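Local atomic coordinates of diguanylate cyclase (Vibrio cholerae serotype O1, PDB entry 6EIB), a protein that catalyses the magnesium-dependent condensation of two GTP molecules into the second messenger cyclic di-GMP, and is involved in biofilm formation. Residues I34-D39 / I117-G122; T93-A98 / A121-L126. One frame throughout, in Å; residues are numbered along the deposited sequence.

Contact 1: I34-D39 / I117-G122; sequences ISIDID and IYLCAG
The amide of Asp39 donates to Tyr118 O in the shortest polar bond between 34-39 and 117-122, with N to O at 2.7 Å. The donor stands 28° out of the plane of the Tyr118 carbonyl. One step further on, a water bridges the backbones, donating to Asp39 O and accepting from Tyr118 N. It extends the pairing beyond the regular ladder, in which Asp37 and Cys120 bond in both directions, as do Ser35 and Gly122, where Ser35 N reaches Gly122 O at 2.8 Å and nearly straight (169°). Between these hydrogen-bonded pairs lie the non-hydrogen-bonded pairs Ile36-Ala121 and Ile38-Leu119.

The side chains of these two pairs share the sheet face covered by helices 50-67 and 91-107. Ile36 places CG2 anti to its backbone N (chi1 -73° for CG1), and this branch meets Leu119 CD1 at 3.8 Å, the two side chains crossing obliquely. Its other branch, CG1, packs on Ala121 CB at 3.9 Å. Toward the end of the ladder, CG2 of Ile38 also reaches CG2 of Ile117 at 3.8 Å.

Asp37, Cys120 and Ser35 lie on the opposite face, where Ser35 and Cys120 touch helix 133-148 and Ser35 OG bonds to Ser140. The carboxylate of Asp39 folds back over 119-120, its OD1 lying 3.7 Å from Cys120 SG, while OD2 is held by the amide of Asn153.

Asp37 and Ile38 probably bind magnesium, as in related cyclases; Glu80, whose carboxylate lies close to that of Asp37, probably does too and is the likely proton acceptor. Bonding both the N and the O of Asp37 to Cys120 fixes the backbone from which this acidic group projects, consistent with a central strand presenting part of the metal site of the GGDEF domain.

Contact 2: T93-A98 / A121-L126; sequences TAFHLA and AGVSSL. With SO4 (sulfate ion), chain E.
Ala94 opens the contact, its CB resting 3.8 Å from Val123 CG1 on strand 121-125. One residue along, Phe95 brings its ring to the other branch of the same valine: CD1 lies 4.1 Å from Val123 CG2, which approaches the ring obliquely, and the two side chains cross at about a right angle. The Phe95 ring also leans on Cys155 and Ile157 of the edge strand 154-157. A turn after Ala94, Ala98 directs its CB at the strand and meets both Val123 CG2 at 3.9 Å and Ala121 CB at 4.2 Å.

Val123 thus carries most of the contact. With CG1 anti to the backbone N (chi1 -173°), its two methyls spread between Ala94 and Ala98, and the small alanines are consistent with the close approach of the helix and strand axes, 8.3 Å. Further along the strand, Ser125 OG donates to sulfate O1 at 2.7 Å; His90 ND1 and the amide of Val91, at the N-terminal start of helix 91-107, also bond to the ion, which probably comes from the crystallisation liquor.

The helix runs nearly antiparallel to the strand, at 164°, and covers one face of the central sheet, the alpha/beta layering characteristic of the GGDEF domain.

Contacts 1 and 2 have centres 12 Å apart and meet on strand 119-125, sharing Ala121 and Gly122. Along the chain, 34-39 comes first, then 93-98, and both contacts end on the stretch from 117 to 126. Contact 1 joins neighbouring strands within the sheet; contact 2 lays helix 91-107 over one of its faces. They touch directly through Ile34, whose CD1 lies 3.6 Å from Ala94 O and whose CG2 packs on Ala98 CB at 4.0 Å. Because strands 31-38 and 119-125 are neighbours, the same sheet that carries the helix of contact 2 also carries Asp37 and Ile38, which probably bind magnesium within this single GGDEF domain.

Contact 1: I34-D39 / I117-G122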
loop_
_atom_site.group_PDB
_atom_site.type_symbol
_atom_site.label_atom_id
_atom_site.label_comp_id
_atom_site.label_asym_id
_atom_site.label_seq_id
_atom_site.Cartn_x
_atom_site.Cartn_y
_atom_site.Cartn_z
ATOM N N ILE A 34 -1.269 4.461 2.418
ATOM C CA ILE A 34 -0.678 4.102 1.103
ATOM C C ILE A 34 -1.487 3.018 0.460
ATOM O O ILE A 34 -1.713 1.976 1.073
ATOM C CB ILE A 34 0.768 3.558 1.220
ATOM C CG1 ILE A 34 1.676 4.543 1.963
ATOM C CG2 ILE A 34 1.329 3.270 -0.208
ATOM C CD1 ILE A 34 3.030 3.880 2.496
ATOM N N SER A 35 -1.894 3.246 -0.781
ATOM C CA SER A 35 -2.583 2.245 -1.570
ATOM C C SER A 35 -1.647 1.700 -2.613
ATOM O O SER A 35 -1.007 2.473 -3.311
ATOM C CB SER A 35 -3.812 2.841 -2.284
ATOM O OG SER A 35 -4.758 3.291 -1.337
ATOM N N ILE A 36 -1.532 0.386 -2.696
ATOM C CA ILE A 36 -0.569 -0.248 -3.590
ATOM C C ILE A 36 -1.283 -1.227 -4.457
ATOM O O ILE A 36 -2.157 -1.924 -3.981
ATOM C CB ILE A 36 0.552 -0.962 -2.797
ATOM C CG1 ILE A 36 1.479 0.078 -2.182
ATOM C CG2 ILE A 36 1.372 -1.897 -3.719
ATOM C CD1 ILE A 36 2.497 -0.507 -1.198
ATOM N N ASP A 37 -0.966 -1.239 -5.755
ATOM C CA ASP A 37 -1.515 -2.253 -6.631
ATOM C C ASP A 37 -0.359 -2.840 -7.436
ATOM O O ASP A 37 0.440 -2.121 -8.020
ATOM C CB ASP A 37 -2.600 -1.677 -7.542
ATOM C CG ASP A 37 -3.433 -2.768 -8.218
ATOM O OD1 ASP A 37 -4.197 -3.470 -7.510
ATOM O OD2 ASP A 37 -3.394 -2.877 -9.457
ATOM N N ILE A 38 -0.283 -4.157 -7.438
ATOM C CA ILE A 38 0.731 -4.858 -8.196
ATOM C C ILE A 38 0.405 -4.811 -9.688
ATOM O O ILE A 38 -0.744 -5.108 -10.088
ATOM C CB ILE A 38 0.838 -6.299 -7.731
ATOM C CG1 ILE A 38 1.239 -6.316 -6.232
ATOM C CG2 ILE A 38 1.841 -7.070 -8.620
ATOM C CD1 ILE A 38 1.174 -7.710 -5.596
ATOM N N ASP A 39 1.394 -4.431 -10.497
ATOM C CA ASP A 39 1.187 -4.316 -11.954
ATOM C C ASP A 39 1.170 -5.685 -12.591
ATOM O O ASP A 39 2.000 -6.525 -12.251
ATOM C CB ASP A 39 2.291 -3.470 -12.615
ATOM C CG ASP A 39 2.230 -1.990 -12.219
ATOM O OD1 ASP A 39 1.159 -1.387 -12.433
ATOM O OD2 ASP A 39 3.255 -1.446 -11.676
ATOM N N ILE A 117 8.827 -7.826 -11.304
ATOM C CA ILE A 117 7.438 -7.434 -11.104
ATOM C C ILE A 117 7.418 -6.037 -10.484
ATOM O O ILE A 117 8.299 -5.701 -9.684
ATOM C CB ILE A 117 6.697 -8.456 -10.205
ATOM C CG1 ILE A 117 6.947 -9.870 -10.715
ATOM C CG2 ILE A 117 5.175 -8.197 -10.145
ATOM C CD1 ILE A 117 6.317 -10.955 -9.835
ATOM N N TYR A 118 6.397 -5.247 -10.814
ATOM C CA TYR A 118 6.348 -3.839 -10.436
ATOM C C TYR A 118 5.017 -3.515 -9.733
ATOM O O TYR A 118 4.050 -4.279 -9.824
ATOM C CB TYR A 118 6.537 -2.945 -11.696
ATOM C CG TYR A 118 7.792 -3.268 -12.487
ATOM C CD1 TYR A 118 8.998 -2.650 -12.174
ATOM C CD2 TYR A 118 7.789 -4.219 -13.513
ATOM C CE1 TYR A 118 10.169 -2.950 -12.873
ATOM C CE2 TYR A 118 8.997 -4.545 -14.211
ATOM C CZ TYR A 118 10.156 -3.893 -13.876
ATOM O OH TYR A 118 11.355 -4.153 -14.520
ATOM N N LEU A 119 4.963 -2.374 -9.056
ATOM C CA LEU A 119 3.734 -1.965 -8.392
ATOM C C LEU A 119 3.566 -0.472 -8.576
ATOM O O LEU A 119 4.516 0.200 -8.971
ATOM C CB LEU A 119 3.776 -2.366 -6.892
ATOM C CG LEU A 119 4.836 -1.776 -5.950
ATOM C CD1 LEU A 119 4.446 -0.380 -5.447
ATOM C CD2 LEU A 119 5.058 -2.726 -4.771
ATOM N N CYS A 120 2.366 0.053 -8.328
ATOM C CA CYS A 120 2.173 1.502 -8.276
ATOM C C CYS A 120 1.641 1.801 -6.899
ATOM O O CYS A 120 1.100 0.908 -6.263
ATOM C CB CYS A 120 1.179 2.010 -9.324
ATOM S SG CYS A 120 1.864 1.919 -11.015
ATOM N N ALA A 121 1.756 3.049 -6.464
ATOM C CA ALA A 121 1.286 3.397 -5.131
ATOM C C ALA A 121 0.700 4.779 -5.163
ATOM O O ALA A 121 1.169 5.649 -5.918
ATOM C CB ALA A 121 2.460 3.321 -4.078
ATOM N N GLY A 122 -0.349 4.984 -4.370
ATOM C CA GLY A 122 -0.880 6.322 -4.207
ATOM C C GLY A 122 -0.827 6.609 -2.706
ATOM O O GLY A 122 -1.056 5.699 -1.895
HETATM O O HOH W 1 4.752 -6.269 -13.115
#

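Contact 2: T93-A98 / A121-L126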
loop_
_atom_site.group_PDB
_atom_site.type_symbol
_atom_site.label_atom_id
_atom_site.label_comp_id
_atom_site.label_asym_id
_atom_site.label_seq_id
_atom_site.Cartn_x
_atom_site.Cartn_y
_atom_site.Cartn_z
ATOM N N THR A 93 6.682 11.469 4.617
ATOM C CA THR A 93 7.395 10.306 5.123
ATOM C C THR A 93 6.773 9.062 4.495
ATOM O O THR A 93 7.483 8.212 3.948
ATOM C CB THR A 93 7.317 10.242 6.650
ATOM O OG1 THR A 93 7.848 11.457 7.198
ATOM C CG2 THR A 93 8.104 9.045 7.182
ATOM N N ALA A 94 5.441 9.008 4.469
ATOM C CA ALA A 94 4.746 7.879 3.856
ATOM C C ALA A 94 5.090 7.761 2.367
ATOM O O ALA A 94 5.257 6.662 1.862
ATOM C CB ALA A 94 3.219 8.019 4.035
ATOM N N PHE A 95 5.191 8.889 1.676
ATOM C CA PHE A 95 5.521 8.878 0.272
ATOM C C PHE A 95 6.914 8.265 0.076
ATOM O O PHE A 95 7.115 7.383 -0.772
ATOM C CB PHE A 95 5.468 10.290 -0.296
ATOM C CG PHE A 95 5.791 10.355 -1.758
ATOM C CD1 PHE A 95 4.842 9.996 -2.719
ATOM C CD2 PHE A 95 7.046 10.752 -2.177
ATOM C CE1 PHE A 95 5.162 10.044 -4.085
ATOM C CE2 PHE A 95 7.372 10.809 -3.540
ATOM C CZ PHE A 95 6.430 10.450 -4.487
ATOM N N HIS A 96 7.858 8.710 0.896
ATOM C CA HIS A 96 9.198 8.173 0.804
ATOM C C HIS A 96 9.214 6.668 1.059
ATOM O O HIS A 96 9.855 5.921 0.328
ATOM C CB HIS A 96 10.116 8.871 1.793
ATOM C CG HIS A 96 10.399 10.296 1.447
ATOM N ND1 HIS A 96 10.485 10.738 0.143
ATOM C CD2 HIS A 96 10.669 11.371 2.229
ATOM C CE1 HIS A 96 10.770 12.031 0.138
ATOM N NE2 HIS A 96 10.892 12.438 1.390
ATOM N N LEU A 97 8.471 6.212 2.060
ATOM C CA LEU A 97 8.362 4.786 2.312
ATOM C C LEU A 97 7.751 4.069 1.120
ATOM O O LEU A 97 8.202 2.985 0.708
ATOM C CB LEU A 97 7.525 4.526 3.550
ATOM C CG LEU A 97 8.171 5.058 4.826
ATOM C CD1 LEU A 97 7.185 4.917 5.976
ATOM C CD2 LEU A 97 9.530 4.360 5.119
ATOM N N ALA A 98 6.733 4.691 0.546
ATOM C CA ALA A 98 6.078 4.054 -0.585
ATOM C C ALA A 98 7.053 3.876 -1.734
ATOM O O ALA A 98 7.059 2.815 -2.372
ATOM C CB ALA A 98 4.876 4.854 -1.011
ATOM N N ALA A 121 1.756 3.049 -6.464
ATOM C CA ALA A 121 1.286 3.397 -5.131
ATOM C C ALA A 121 0.700 4.779 -5.163
ATOM O O ALA A 121 1.169 5.649 -5.918
ATOM C CB ALA A 121 2.460 3.321 -4.078
ATOM N N GLY A 122 -0.349 4.984 -4.370
ATOM C CA GLY A 122 -0.880 6.322 -4.207
ATOM C C GLY A 122 -0.827 6.609 -2.706
ATOM O O GLY A 122 -1.056 5.699 -1.895
ATOM N N VAL A 123 -0.568 7.854 -2.341
ATOM C CA VAL A 123 -0.402 8.231 -0.923
ATOM C C VAL A 123 -1.249 9.430 -0.493
ATOM O O VAL A 123 -1.327 10.444 -1.189
ATOM C CB VAL A 123 1.055 8.589 -0.628
ATOM C CG1 VAL A 123 1.252 8.798 0.867
ATOM C CG2 VAL A 123 1.990 7.515 -1.181
ATOM N N SER A 124 -1.880 9.346 0.673
ATOM C CA SER A 124 -2.511 10.530 1.187
ATOM C C SER A 124 -2.456 10.442 2.685
ATOM O O SER A 124 -1.825 9.535 3.249
ATOM C CB SER A 124 -3.975 10.657 0.706
ATOM O OG SER A 124 -4.484 11.980 0.948
ATOM N N SER A 125 -3.144 11.369 3.331
ATOM C CA SER A 125 -3.202 11.354 4.780
ATOM C C SER A 125 -4.451 12.065 5.295
ATOM O O SER A 125 -5.138 12.758 4.545
ATOM C CB SER A 125 -1.952 11.994 5.361
ATOM O OG SER A 125 -1.933 13.373 5.078
ATOM N N LEU A 126 -4.712 11.938 6.597
ATOM C CA LEU A 126 -5.881 12.584 7.205
ATOM C C LEU A 126 -5.847 14.092 6.944
ATOM O O LEU A 126 -4.801 14.724 7.120
ATOM C CB LEU A 126 -5.898 12.324 8.719
ATOM C CG LEU A 126 -6.939 13.013 9.612
ATOM C CD1 LEU A 126 -8.291 12.456 9.365
ATOM C CD2 LEU A 126 -6.543 12.912 11.093
HETATM S S SO4 E . 0.337 15.600 7.310
HETATM O O1 SO4 E . -0.568 14.472 7.110
HETATM O O2 SO4 E . 1.697 15.178 7.017
HETATM O O3 SO4 E . -0.033 16.710 6.444
HETATM O O4 SO4 E . 0.299 16.014 8.731
#